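Local coordinates for protein endoglucanase (Clostridium thermocellum, PDB 2E4T) that hydrolyses internal beta-1,4-glucosidic bonds of cellulose, and probably xyloglucan, as the family 44 glycoside hydrolase module of a much longer multidomain enzyme, at residues T203-I208 with A244-T249; F228-Y233 with D278-H283; A236-L241 with Y254-D259; Y261-K266 with E347-G352. All coordinates share one frame; numbering follows the deposited sequence.

Interaction 1: residues T203-I208 with A244-T249; sequences TAKELI and APDWGT
At the N-terminus of helix 204-221 the carboxylate of Asp-246, from a loop some 40 residues further on, accepts the N-H groups of Ala-204 and Lys-205 in the first turn. Its two oxygens face the helix side by side like a fork. Ala-204 N donates to Asp-246 OD1 at 2.8 Å, and Lys-205 N reaches Asp-246 OD2 at 3.0 Å with a nearly straight bond (165°). Both use the syn lone pairs. The anti lone pair of OD2 goes to the ammonium group, with Lys-205 NZ and Asp-246 OD2 2.8 Å apart in a salt bridge. OD2 is thus gripped twice by one residue, because the lysine chain, bent at chi3 and chi4, curls back over its own backbone N. The helix is one of those wrapped round the TIM barrel, and Asp-246 sits in the long excursion that follows the next strand, 226-232. Thr-203, the N-cap, takes care of the following N-H itself: Glu-206 N donates to Thr-203 OG1 at 2.9 Å. Thr-203 CB lies 3.4 Å from Asp-246 OD2, and Thr-203 CG2 has Pro-245 CG at 4.3 Å. The helix dipole and Lys-205 together would probably stabilise the negative charge of Asp-246. A water bound to Lys-205 NZ and to Thr-249 OG1 carries the contact on into the short helix 247-250.

Interaction 2: residues F228-Y233 with D278-H283; sequences FGPALY and DVLDVH
Phe-228 and Val-279 start a parallel pairing of two neighbouring barrel strands, whose short axes diverge by just 11°. Backbone bonds come first: Gly-229 N donates to Val-279 O (3.1 Å), Asp-281 N to Gly-229 O (2.9 Å) and His-283 N to Leu-232 O (2.7 Å). Between them a beta bulge shifts the register by one, next to the cis peptide before Pro-230. There Asp-281 O receives two weak bonds, from Ala-231 N and Leu-232 N. Among the apolar contacts, Val-279 lays CG2 over the centre of the Phe-228 ring, 3.7 Å from its centroid, a CH-pi contact; its other methyl, CG1, lies over the same face, near the rim at CD2 and CE2. Pro-230 CD meets Leu-280 CD1 at 4.0 Å. Of the polar side chains, Asp-281 has CG anti to its N (chi1 174°), which brings OD2 to the edge of the Phe-228 ring, the two planes 81° apart, while OD1 bonds to Thr-358. His-283 presents one ring face to Ala-231 O, 3.7 Å above the plane, and its NE2 is held by Asn-185. Phe-228 and Val-279 both touch Ala-356 of strand 354-360, whereas Leu-232 and Leu-280 pack on the other side against helix 257-272.

Interaction 3: residues A236-L241 with Y254-D259; sequences AAYETL and YRWFID
The Phe-257 ring, swung out by a CG anti to the backbone N (chi1 177°), carries Leu-241 on one face: CB stands 4.1 Å from the ring centroid, 15° off the normal, and the methyl CD1 reaches down to Phe-257 CE2 at 3.9 Å. The indole of Trp-256 has Ile-258 CB over one face, Glu-239 CA at its edge and Asp-259 OD2 in its plane. Tyr-238 runs alongside, with Trp-256 CZ3 at the edge of its ring and 3.9 Å from its CB. Beneath, the last turn of helix 235-240 meets the start of helix 257-272, both following barrel strand 226-232. Trp-256 is the N-cap here, and carbonyls of one helix serve first-turn N-H groups of the other. Phe-257 N donates to Glu-239 O at 2.8 Å, from well above the carbonyl plane; Ile-258 N meets Tyr-238 O at 3.1 Å, in the carbonyl plane. Trp-256 NE1 bonds to Ser-345 of helix 338-349. A water donates to Glu-239 OE2 and Arg-255 O, linking the segments, and Glu-239 OE1 is salt-bridged to Lys-332.

Interaction 4: residues Y261-K266 with E347-G352; sequences YLDKMK and EKYYPG
Lys-266 spreads its aliphatic chain over one face of the Tyr-350 ring, with CB 3.8 Å from the ring centroid and 16° off the normal. With CG anti to the backbone N (chi1 180°) and the next two torsions extended, the chain runs on past the ring until Lys-266 CD lies 3.3 Å from Tyr-349 O. Only at chi4 does it bend, and NZ then pairs with Asp-270. Tyr-350 itself swings CG anti to its N (chi1 -162°), laying the ring along helix 257-272 so that its hydroxyl bonds to Ser-269. This is packing between neighbouring outer helices of the barrel, where helix 338-349 ends and the chain turns toward strand 354-360. Tyr-349 points its ring the other way: its CB rests on Leu-262 CB (3.7 Å) and its CD2 meets Asp-263 CB, also at 3.7 Å. Leu-262 CD2 touches Tyr-350 CB at 4.1 Å. A water donates to both Asp-263 OD1 and Tyr-349 O, each at 2.7 Å, while Asp-263 OD2 bonds to Tyr-254.

All four contacts cluster on one sector of the barrel, away from the bound calcium and zinc. Interaction 3 is nested inside the loop that interaction 2 closes, and the two join where Tyr-238 OH probably bonds to His-283 O at 2.7 Å. Interactions 1 and 3 have centres about 11 Å apart: Trp-247 CH2 packs on Phe-257 CA at 3.5 Å, next to the helix start that interaction 3 builds. Helix 257-272 then leads into interaction 4, whose Tyr-349 CE1 comes within 3.3 Å of Asp-259 CG. From that helix Tyr-261 reaches both ways, its CD1 3.7 Å from Ile-208 CD1 of interaction 1 and its CD2 3.9 Å from Leu-280 CD1 of interaction 2.

Interaction 1: residues T203-I208 with A244-T249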
loop_
_atom_site.group_PDB
_atom_site.type_symbol
_atom_site.label_atom_id
_atom_site.label_comp_id
_atom_site.label_asym_id
_atom_site.label_seq_id
_atom_site.Cartn_x
_atom_site.Cartn_y
_atom_site.Cartn_z
ATOM N N THR A 203 -12.540 -17.228 11.766
ATOM C CA THR A 203 -11.627 -18.341 11.941
ATOM C C THR A 203 -10.592 -18.381 10.817
ATOM O O THR A 203 -10.847 -17.921 9.683
ATOM C CB THR A 203 -12.399 -19.684 12.034
ATOM O OG1 THR A 203 -13.065 -19.900 10.796
ATOM C CG2 THR A 203 -13.359 -19.705 13.206
ATOM N N ALA A 204 -9.438 -18.943 11.136
ATOM C CA ALA A 204 -8.455 -19.191 10.093
ATOM C C ALA A 204 -9.045 -20.087 8.976
ATOM O O ALA A 204 -8.817 -19.835 7.783
ATOM C CB ALA A 204 -7.210 -19.822 10.709
ATOM N N LYS A 205 -9.795 -21.115 9.368
ATOM C CA LYS A 205 -10.381 -22.009 8.361
ATOM C C LYS A 205 -11.366 -21.251 7.457
ATOM O O LYS A 205 -11.347 -21.461 6.228
ATOM C CB LYS A 205 -11.089 -23.190 9.017
ATOM C CG LYS A 205 -10.116 -24.217 9.580
ATOM C CD LYS A 205 -10.846 -25.444 10.146
ATOM C CE LYS A 205 -11.880 -25.177 11.233
ATOM N NZ LYS A 205 -11.299 -24.525 12.441
ATOM N N GLU A 206 -12.229 -20.403 8.013
ATOM C CA GLU A 206 -13.172 -19.686 7.169
ATOM C C GLU A 206 -12.401 -18.764 6.213
ATOM O O GLU A 206 -12.761 -18.640 5.035
ATOM C CB GLU A 206 -14.149 -18.852 8.032
ATOM C CG GLU A 206 -15.077 -17.978 7.196
ATOM C CD GLU A 206 -16.078 -17.096 7.908
ATOM O OE1 GLU A 206 -16.820 -17.574 8.783
ATOM O OE2 GLU A 206 -16.033 -15.885 7.632
ATOM N N LEU A 207 -11.386 -18.054 6.743
ATOM C CA LEU A 207 -10.687 -17.106 5.871
ATOM C C LEU A 207 -10.041 -17.832 4.691
ATOM O O LEU A 207 -10.117 -17.341 3.542
ATOM C CB LEU A 207 -9.670 -16.291 6.688
ATOM C CG LEU A 207 -8.987 -15.198 5.894
ATOM C CD1 LEU A 207 -9.968 -14.244 5.223
ATOM C CD2 LEU A 207 -8.072 -14.423 6.839
ATOM N N ILE A 208 -9.393 -18.980 4.942
ATOM C CA ILE A 208 -8.815 -19.713 3.786
ATOM C C ILE A 208 -9.880 -20.177 2.835
ATOM O O ILE A 208 -9.731 -20.039 1.606
ATOM C CB ILE A 208 -7.947 -20.924 4.279
ATOM C CG1 ILE A 208 -6.762 -20.479 5.085
ATOM C CG2 ILE A 208 -7.549 -21.797 3.121
ATOM C CD1 ILE A 208 -5.882 -19.548 4.466
ATOM N N ALA A 244 -7.480 -15.666 16.666
ATOM C CA ALA A 244 -8.621 -16.317 16.008
ATOM C C ALA A 244 -9.011 -17.554 16.807
ATOM O O ALA A 244 -8.170 -18.279 17.345
ATOM C CB ALA A 244 -8.256 -16.702 14.590
ATOM N N PRO A 245 -10.319 -17.873 16.848
ATOM C CA PRO A 245 -10.772 -18.944 17.751
ATOM C C PRO A 245 -10.221 -20.318 17.465
ATOM O O PRO A 245 -10.206 -21.158 18.382
ATOM C CB PRO A 245 -12.311 -18.898 17.636
ATOM C CG PRO A 245 -12.682 -17.695 16.964
ATOM C CD PRO A 245 -11.473 -17.089 16.353
ATOM N N ASP A 246 -9.818 -20.586 16.235
ATOM C CA ASP A 246 -9.251 -21.879 15.844
ATOM C C ASP A 246 -7.730 -21.838 15.687
ATOM O O ASP A 246 -7.149 -22.829 15.228
ATOM C CB ASP A 246 -9.893 -22.449 14.584
ATOM C CG ASP A 246 -9.695 -21.545 13.366
ATOM O OD1 ASP A 246 -9.264 -20.382 13.527
ATOM O OD2 ASP A 246 -10.002 -22.061 12.234
ATOM N N TRP A 247 -7.072 -20.737 16.112
ATOM C CA TRP A 247 -5.635 -20.646 15.864
ATOM C C TRP A 247 -4.828 -21.649 16.686
ATOM O O TRP A 247 -3.767 -22.106 16.246
ATOM C CB TRP A 247 -5.150 -19.199 16.041
ATOM C CG TRP A 247 -3.717 -19.013 15.702
ATOM C CD1 TRP A 247 -2.768 -18.544 16.559
ATOM C CD2 TRP A 247 -3.042 -19.274 14.446
ATOM N NE1 TRP A 247 -1.543 -18.485 15.921
ATOM C CE2 TRP A 247 -1.682 -18.968 14.647
ATOM C CE3 TRP A 247 -3.450 -19.743 13.184
ATOM C CZ2 TRP A 247 -0.711 -19.134 13.653
ATOM C CZ3 TRP A 247 -2.474 -19.906 12.190
ATOM C CH2 TRP A 247 -1.131 -19.626 12.443
ATOM N N GLY A 248 -5.336 -22.052 17.850
ATOM C CA GLY A 248 -4.608 -23.040 18.668
ATOM C C GLY A 248 -4.466 -24.371 17.969
ATOM O O GLY A 248 -3.535 -25.132 18.273
ATOM N N THR A 249 -5.425 -24.734 17.111
ATOM C CA THR A 249 -5.343 -25.962 16.343
ATOM C C THR A 249 -4.751 -25.705 14.970
ATOM O O THR A 249 -3.782 -26.369 14.556
ATOM C CB THR A 249 -6.707 -26.650 16.233
ATOM O OG1 THR A 249 -7.706 -25.717 15.882
ATOM C CG2 THR A 249 -7.062 -27.278 17.574
HETATM O O HOH W 1 -9.243 -26.254 13.540
#

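Interaction 2: residues F228-Y233 with D278-H283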
loop_
_atom_site.group_PDB
_atom_site.type_symbol
_atom_site.label_atom_id
_atom_site.label_comp_id
_atom_site.label_asym_id
_atom_site.label_seq_id
_atom_site.Cartn_x
_atom_site.Cartn_y
_atom_site.Cartn_z
ATOM N N PHE A 228 -5.121 -10.322 -4.209
ATOM C CA PHE A 228 -4.439 -9.782 -3.045
ATOM C C PHE A 228 -5.168 -10.239 -1.775
ATOM O O PHE A 228 -6.408 -10.141 -1.700
ATOM C CB PHE A 228 -4.534 -8.226 -3.052
ATOM C CG PHE A 228 -3.693 -7.515 -4.077
ATOM C CD1 PHE A 228 -3.857 -7.733 -5.440
ATOM C CD2 PHE A 228 -2.749 -6.576 -3.660
ATOM C CE1 PHE A 228 -3.103 -7.034 -6.373
ATOM C CE2 PHE A 228 -2.008 -5.859 -4.599
ATOM C CZ PHE A 228 -2.181 -6.105 -5.971
ATOM N N GLY A 229 -4.403 -10.668 -0.771
ATOM C CA GLY A 229 -4.991 -10.929 0.521
ATOM C C GLY A 229 -3.881 -11.176 1.522
ATOM O O GLY A 229 -2.724 -11.386 1.131
ATOM N N PRO A 230 -4.209 -11.128 2.825
ATOM C CA PRO A 230 -5.554 -10.988 3.379
ATOM C C PRO A 230 -5.977 -9.573 3.772
ATOM O O PRO A 230 -7.033 -9.413 4.381
ATOM C CB PRO A 230 -5.563 -11.958 4.618
ATOM C CG PRO A 230 -4.117 -12.409 4.799
ATOM C CD PRO A 230 -3.254 -11.506 3.880
ATOM N N ALA A 231 -5.139 -8.558 3.450
ATOM C CA ALA A 231 -5.459 -7.159 3.823
ATOM C C ALA A 231 -5.551 -7.039 5.352
ATOM O O ALA A 231 -6.455 -6.401 5.912
ATOM C CB ALA A 231 -6.696 -6.629 3.122
ATOM N N LEU A 232 -4.574 -7.654 6.035
ATOM C CA LEU A 232 -4.573 -7.692 7.504
ATOM C C LEU A 232 -4.327 -6.323 8.106
ATOM O O LEU A 232 -3.469 -5.536 7.610
ATOM C CB LEU A 232 -3.506 -8.684 7.993
ATOM C CG LEU A 232 -3.691 -10.117 7.546
ATOM C CD1 LEU A 232 -2.521 -10.953 8.054
ATOM C CD2 LEU A 232 -5.020 -10.710 8.037
ATOM N N TYR A 233 -4.995 -6.029 9.225
ATOM C CA TYR A 233 -4.998 -4.665 9.704
ATOM C C TYR A 233 -3.659 -4.235 10.343
ATOM O O TYR A 233 -3.341 -3.026 10.392
ATOM C CB TYR A 233 -6.133 -4.414 10.730
ATOM C CG TYR A 233 -5.816 -4.819 12.149
ATOM C CD1 TYR A 233 -5.258 -3.900 13.028
ATOM C CD2 TYR A 233 -6.091 -6.087 12.600
ATOM C CE1 TYR A 233 -4.955 -4.238 14.359
ATOM C CE2 TYR A 233 -5.789 -6.448 13.915
ATOM C CZ TYR A 233 -5.239 -5.518 14.774
ATOM O OH TYR A 233 -4.928 -5.802 16.095
ATOM N N ASP A 278 -1.766 -14.023 -5.557
ATOM C CA ASP A 278 -0.690 -13.341 -6.269
ATOM C C ASP A 278 0.124 -12.431 -5.359
ATOM O O ASP A 278 1.351 -12.294 -5.561
ATOM C CB ASP A 278 -1.247 -12.551 -7.441
ATOM C CG ASP A 278 -1.862 -13.480 -8.456
ATOM O OD1 ASP A 278 -1.079 -14.061 -9.258
ATOM O OD2 ASP A 278 -3.104 -13.652 -8.427
ATOM N N VAL A 279 -0.541 -11.791 -4.398
ATOM C CA VAL A 279 0.081 -10.745 -3.616
ATOM C C VAL A 279 -0.355 -10.879 -2.152
ATOM O O VAL A 279 -1.544 -10.821 -1.850
ATOM C CB VAL A 279 -0.286 -9.338 -4.127
ATOM C CG1 VAL A 279 0.576 -8.308 -3.435
ATOM C CG2 VAL A 279 -0.152 -9.231 -5.644
ATOM N N LEU A 280 0.628 -11.083 -1.269
ATOM C CA LEU A 280 0.415 -11.005 0.178
ATOM C C LEU A 280 0.250 -9.525 0.524
ATOM O O LEU A 280 1.123 -8.725 0.216
ATOM C CB LEU A 280 1.619 -11.612 0.899
ATOM C CG LEU A 280 1.513 -11.596 2.418
ATOM C CD1 LEU A 280 0.444 -12.580 2.898
ATOM C CD2 LEU A 280 2.861 -11.956 3.050
ATOM N N ASP A 281 -0.890 -9.200 1.146
ATOM C CA ASP A 281 -1.349 -7.802 1.303
ATOM C C ASP A 281 -1.576 -7.532 2.774
ATOM O O ASP A 281 -2.382 -8.247 3.432
ATOM C CB ASP A 281 -2.729 -7.751 0.537
ATOM C CG ASP A 281 -3.480 -6.470 0.672
ATOM O OD1 ASP A 281 -3.211 -5.708 1.634
ATOM O OD2 ASP A 281 -4.325 -6.223 -0.231
ATOM N N VAL A 282 -0.849 -6.556 3.323
ATOM C CA VAL A 282 -1.005 -6.206 4.715
ATOM C C VAL A 282 -1.098 -4.663 4.846
ATOM O O VAL A 282 -0.682 -3.903 3.961
ATOM C CB VAL A 282 0.144 -6.728 5.609
ATOM C CG1 VAL A 282 0.187 -8.256 5.602
ATOM C CG2 VAL A 282 1.504 -6.127 5.161
ATOM N N HIS A 283 -1.646 -4.256 6.000
ATOM C CA HIS A 283 -1.693 -2.854 6.398
ATOM C C HIS A 283 -0.670 -2.668 7.512
ATOM O O HIS A 283 -0.564 -3.503 8.421
ATOM C CB HIS A 283 -3.070 -2.481 6.918
ATOM C CG HIS A 283 -4.136 -2.676 5.896
ATOM N ND1 HIS A 283 -4.004 -2.949 4.562
ATOM C CD2 HIS A 283 -5.489 -2.613 6.125
ATOM C CE1 HIS A 283 -5.246 -3.023 4.019
ATOM N NE2 HIS A 283 -6.156 -2.837 4.967
#

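Interaction 3: residues A236-L241 with Y254-D259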
loop_
_atom_site.group_PDB
_atom_site.type_symbol
_atom_site.label_atom_id
_atom_site.label_comp_id
_atom_site.label_asym_id
_atom_site.label_seq_id
_atom_site.Cartn_x
_atom_site.Cartn_y
_atom_site.Cartn_z
ATOM N N ALA A 236 -0.949 -7.799 15.153
ATOM C CA ALA A 236 -1.612 -8.905 15.856
ATOM C C ALA A 236 -2.395 -9.817 14.900
ATOM O O ALA A 236 -2.550 -11.012 15.169
ATOM C CB ALA A 236 -2.525 -8.391 16.971
ATOM N N ALA A 237 -2.905 -9.263 13.800
ATOM C CA ALA A 237 -3.511 -10.102 12.778
ATOM C C ALA A 237 -2.468 -10.918 12.005
ATOM O O ALA A 237 -2.705 -12.082 11.660
ATOM C CB ALA A 237 -4.380 -9.282 11.831
ATOM N N TYR A 238 -1.304 -10.293 11.711
ATOM C CA TYR A 238 -0.208 -11.058 11.089
ATOM C C TYR A 238 0.146 -12.266 11.962
ATOM O O TYR A 238 0.480 -13.346 11.455
ATOM C CB TYR A 238 1.094 -10.249 10.965
ATOM C CG TYR A 238 1.107 -8.954 10.185
ATOM C CD1 TYR A 238 -0.023 -8.260 9.749
ATOM C CD2 TYR A 238 2.364 -8.352 9.978
ATOM C CE1 TYR A 238 0.089 -7.002 9.192
ATOM C CE2 TYR A 238 2.477 -7.108 9.394
ATOM C CZ TYR A 238 1.359 -6.403 9.004
ATOM O OH TYR A 238 1.522 -5.155 8.487
ATOM N N GLU A 239 0.149 -12.048 13.290
ATOM C CA GLU A 239 0.673 -13.099 14.158
ATOM C C GLU A 239 -0.337 -14.217 14.408
ATOM O O GLU A 239 0.002 -15.403 14.295
ATOM C CB GLU A 239 1.180 -12.519 15.492
ATOM C CG GLU A 239 2.055 -13.533 16.200
ATOM C CD GLU A 239 2.542 -13.146 17.560
ATOM O OE1 GLU A 239 2.363 -12.020 18.010
ATOM O OE2 GLU A 239 3.170 -14.037 18.218
ATOM N N THR A 240 -1.574 -13.866 14.752
ATOM C CA THR A 240 -2.554 -14.840 15.242
ATOM C C THR A 240 -3.956 -14.602 14.654
ATOM O O THR A 240 -4.934 -15.192 15.166
ATOM C CB THR A 240 -2.685 -14.763 16.785
ATOM O OG1 THR A 240 -3.253 -13.490 17.109
ATOM C CG2 THR A 240 -1.356 -14.979 17.487
ATOM N N LEU A 241 -4.080 -13.774 13.612
ATOM C CA LEU A 241 -5.399 -13.433 13.077
ATOM C C LEU A 241 -6.282 -12.915 14.222
ATOM O O LEU A 241 -7.459 -13.208 14.348
ATOM C CB LEU A 241 -5.998 -14.576 12.273
ATOM C CG LEU A 241 -7.181 -14.201 11.357
ATOM C CD1 LEU A 241 -6.730 -13.276 10.221
ATOM C CD2 LEU A 241 -7.794 -15.478 10.773
ATOM N N TYR A 254 3.199 -23.512 13.029
ATOM C CA TYR A 254 3.417 -22.282 12.280
ATOM C C TYR A 254 3.884 -21.180 13.229
ATOM O O TYR A 254 3.286 -20.950 14.292
ATOM C CB TYR A 254 2.131 -21.832 11.598
ATOM C CG TYR A 254 1.691 -22.751 10.489
ATOM C CD1 TYR A 254 2.301 -22.698 9.229
ATOM C CD2 TYR A 254 0.683 -23.671 10.670
ATOM C CE1 TYR A 254 1.865 -23.487 8.184
ATOM C CE2 TYR A 254 0.256 -24.502 9.662
ATOM C CZ TYR A 254 0.816 -24.399 8.416
ATOM O OH TYR A 254 0.365 -25.215 7.431
ATOM N N ARG A 255 4.908 -20.450 12.795
ATOM C CA ARG A 255 5.484 -19.403 13.588
ATOM C C ARG A 255 4.495 -18.219 13.762
ATOM O O ARG A 255 4.554 -17.494 14.777
ATOM C CB ARG A 255 6.815 -18.921 12.933
ATOM C CG ARG A 255 7.729 -18.122 13.844
ATOM C CD ARG A 255 9.063 -17.909 13.193
ATOM N NE ARG A 255 9.058 -16.892 12.113
ATOM C CZ ARG A 255 9.516 -15.653 12.179
ATOM N NH1 ARG A 255 9.967 -15.134 13.325
ATOM N NH2 ARG A 255 9.555 -14.927 11.066
ATOM N N TRP A 256 3.701 -17.967 12.728
ATOM C CA TRP A 256 2.699 -16.896 12.732
ATOM C C TRP A 256 1.676 -17.194 11.655
ATOM O O TRP A 256 1.912 -18.040 10.738
ATOM C CB TRP A 256 3.274 -15.490 12.599
ATOM C CG TRP A 256 4.130 -15.146 11.426
ATOM C CD1 TRP A 256 4.786 -15.987 10.531
ATOM C CD2 TRP A 256 4.530 -13.813 11.068
ATOM N NE1 TRP A 256 5.567 -15.240 9.667
ATOM C CE2 TRP A 256 5.417 -13.917 9.968
ATOM C CE3 TRP A 256 4.224 -12.553 11.593
ATOM C CZ2 TRP A 256 6.008 -12.796 9.401
ATOM C CZ3 TRP A 256 4.814 -11.450 11.035
ATOM C CH2 TRP A 256 5.698 -11.574 9.942
ATOM N N PHE A 257 0.548 -16.501 11.724
ATOM C CA PHE A 257 -0.538 -16.648 10.765
ATOM C C PHE A 257 -0.072 -16.366 9.341
ATOM O O PHE A 257 -0.553 -17.050 8.404
ATOM C CB PHE A 257 -1.754 -15.793 11.152
ATOM C CG PHE A 257 -2.835 -15.900 10.138
ATOM C CD1 PHE A 257 -3.670 -17.000 10.088
ATOM C CD2 PHE A 257 -3.000 -14.882 9.194
ATOM C CE1 PHE A 257 -4.620 -17.141 9.073
ATOM C CE2 PHE A 257 -3.948 -15.006 8.181
ATOM C CZ PHE A 257 -4.768 -16.137 8.117
ATOM N N ILE A 258 0.850 -15.424 9.128
ATOM C CA ILE A 258 1.352 -15.205 7.761
ATOM C C ILE A 258 1.797 -16.499 7.118
ATOM O O ILE A 258 1.490 -16.773 5.939
ATOM C CB ILE A 258 2.565 -14.232 7.836
ATOM C CG1 ILE A 258 2.145 -12.832 8.339
ATOM C CG2 ILE A 258 3.293 -14.169 6.507
ATOM C CD1 ILE A 258 1.204 -12.076 7.425
ATOM N N ASP A 259 2.545 -17.346 7.866
ATOM C CA ASP A 259 3.032 -18.612 7.277
ATOM C C ASP A 259 1.901 -19.564 6.962
ATOM O O ASP A 259 1.928 -20.262 5.932
ATOM C CB ASP A 259 3.987 -19.295 8.259
ATOM C CG ASP A 259 5.323 -18.560 8.392
ATOM O OD1 ASP A 259 5.652 -17.740 7.517
ATOM O OD2 ASP A 259 6.047 -18.891 9.379
HETATM O O HOH W 2 3.272 -16.753 17.195
#

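Interaction 4: residues Y261-K266 with E347-G352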
loop_
_atom_site.group_PDB
_atom_site.type_symbol
_atom_site.label_atom_id
_atom_site.label_comp_id
_atom_site.label_asym_id
_atom_site.label_seq_id
_atom_site.Cartn_x
_atom_site.Cartn_y
_atom_site.Cartn_z
ATOM N N TYR A 261 -1.202 -18.737 6.248
ATOM C CA TYR A 261 -1.943 -18.241 5.078
ATOM C C TYR A 261 -1.213 -18.573 3.801
ATOM O O TYR A 261 -1.797 -19.087 2.832
ATOM C CB TYR A 261 -2.123 -16.705 5.236
ATOM C CG TYR A 261 -2.927 -16.081 4.167
ATOM C CD1 TYR A 261 -4.316 -16.179 4.160
ATOM C CD2 TYR A 261 -2.321 -15.349 3.126
ATOM C CE1 TYR A 261 -5.099 -15.579 3.190
ATOM C CE2 TYR A 261 -3.113 -14.733 2.152
ATOM C CZ TYR A 261 -4.467 -14.805 2.197
ATOM O OH TYR A 261 -5.193 -14.118 1.241
ATOM N N LEU A 262 0.097 -18.298 3.765
ATOM C CA LEU A 262 0.871 -18.605 2.555
ATOM C C LEU A 262 0.835 -20.107 2.258
ATOM O O LEU A 262 0.652 -20.510 1.100
ATOM C CB LEU A 262 2.320 -18.119 2.750
ATOM C CG LEU A 262 2.476 -16.602 2.746
ATOM C CD1 LEU A 262 3.831 -16.254 3.346
ATOM C CD2 LEU A 262 2.327 -16.031 1.339
ATOM N N ASP A 263 1.052 -20.936 3.289
ATOM C CA ASP A 263 1.145 -22.366 3.089
ATOM C C ASP A 263 -0.208 -22.916 2.584
ATOM O O ASP A 263 -0.230 -23.774 1.662
ATOM C CB ASP A 263 1.529 -23.043 4.405
ATOM C CG ASP A 263 1.906 -24.503 4.247
ATOM O OD1 ASP A 263 2.638 -24.851 3.315
ATOM O OD2 ASP A 263 1.565 -25.304 5.136
ATOM N N LYS A 264 -1.290 -22.499 3.204
ATOM C CA LYS A 264 -2.605 -22.994 2.800
ATOM C C LYS A 264 -3.006 -22.485 1.412
ATOM O O LYS A 264 -3.661 -23.222 0.622
ATOM C CB LYS A 264 -3.664 -22.697 3.853
ATOM C CG LYS A 264 -3.428 -23.361 5.197
ATOM C CD LYS A 264 -3.200 -24.880 5.141
ATOM C CE LYS A 264 -3.006 -25.459 6.543
ATOM N NZ LYS A 264 -2.598 -26.917 6.473
ATOM N N MET A 265 -2.658 -21.229 1.091
ATOM C CA MET A 265 -2.967 -20.762 -0.277
ATOM C C MET A 265 -2.093 -21.503 -1.314
ATOM O O MET A 265 -2.576 -21.787 -2.401
ATOM C CB MET A 265 -2.774 -19.243 -0.385
ATOM C CG MET A 265 -3.813 -18.456 0.459
ATOM S SD MET A 265 -5.536 -18.810 0.101
ATOM C CE MET A 265 -5.688 -18.097 -1.553
ATOM N N LYS A 266 -0.845 -21.824 -0.969
ATOM C CA LYS A 266 -0.009 -22.611 -1.884
ATOM C C LYS A 266 -0.621 -24.016 -2.054
ATOM O O LYS A 266 -0.696 -24.523 -3.170
ATOM C CB LYS A 266 1.420 -22.714 -1.368
ATOM C CG LYS A 266 2.271 -23.550 -2.345
ATOM C CD LYS A 266 3.728 -23.408 -2.239
ATOM C CE LYS A 266 4.401 -24.029 -3.487
ATOM N NZ LYS A 266 4.223 -25.492 -3.466
ATOM N N GLU A 347 9.340 -16.733 0.858
ATOM C CA GLU A 347 10.331 -17.668 0.273
ATOM C C GLU A 347 10.148 -19.087 0.811
ATOM O O GLU A 347 10.363 -20.054 0.087
ATOM C CB GLU A 347 11.751 -17.164 0.576
ATOM C CG GLU A 347 12.087 -15.928 -0.153
ATOM C CD GLU A 347 13.478 -15.363 0.180
ATOM O OE1 GLU A 347 14.058 -15.670 1.261
ATOM O OE2 GLU A 347 14.001 -14.576 -0.657
ATOM N N LYS A 348 9.762 -19.208 2.086
ATOM C CA LYS A 348 9.642 -20.518 2.697
ATOM C C LYS A 348 8.338 -21.213 2.332
ATOM O O LYS A 348 8.321 -22.441 2.180
ATOM C CB LYS A 348 9.741 -20.380 4.243
ATOM C CG LYS A 348 11.165 -20.087 4.758
ATOM C CD LYS A 348 11.212 -19.770 6.251
ATOM C CE LYS A 348 12.680 -19.710 6.706
ATOM N NZ LYS A 348 12.812 -19.003 7.985
ATOM N N TYR A 349 7.225 -20.464 2.258
ATOM C CA TYR A 349 5.906 -21.068 2.166
ATOM C C TYR A 349 5.173 -20.849 0.842
ATOM O O TYR A 349 4.295 -21.661 0.499
ATOM C CB TYR A 349 5.032 -20.641 3.323
ATOM C CG TYR A 349 5.483 -21.248 4.630
ATOM C CD1 TYR A 349 6.197 -20.525 5.581
ATOM C CD2 TYR A 349 5.176 -22.608 4.930
ATOM C CE1 TYR A 349 6.630 -21.124 6.762
ATOM C CE2 TYR A 349 5.614 -23.198 6.111
ATOM C CZ TYR A 349 6.305 -22.434 7.042
ATOM O OH TYR A 349 6.700 -23.048 8.188
ATOM N N TYR A 350 5.466 -19.783 0.085
ATOM C CA TYR A 350 4.827 -19.657 -1.220
ATOM C C TYR A 350 5.703 -18.807 -2.134
ATOM O O TYR A 350 5.406 -17.615 -2.442
ATOM C CB TYR A 350 3.401 -19.102 -1.134
ATOM C CG TYR A 350 2.551 -19.338 -2.369
ATOM C CD1 TYR A 350 1.180 -19.120 -2.326
ATOM C CD2 TYR A 350 3.110 -19.800 -3.549
ATOM C CE1 TYR A 350 0.386 -19.342 -3.426
ATOM C CE2 TYR A 350 2.312 -20.072 -4.658
ATOM C CZ TYR A 350 0.952 -19.831 -4.617
ATOM O OH TYR A 350 0.142 -20.058 -5.709
ATOM N N PRO A 351 6.834 -19.367 -2.584
ATOM C CA PRO A 351 7.775 -18.598 -3.399
ATOM C C PRO A 351 7.089 -17.979 -4.599
ATOM O O PRO A 351 6.201 -18.577 -5.219
ATOM C CB PRO A 351 8.840 -19.637 -3.837
ATOM C CG PRO A 351 8.738 -20.719 -2.889
ATOM C CD PRO A 351 7.324 -20.725 -2.299
ATOM N N GLY A 352 7.523 -16.757 -4.953
ATOM C CA GLY A 352 6.964 -16.114 -6.119
ATOM C C GLY A 352 5.762 -15.204 -5.806
ATOM O O GLY A 352 5.317 -14.446 -6.663
HETATM O O HOH W 3 4.251 -24.260 1.272
#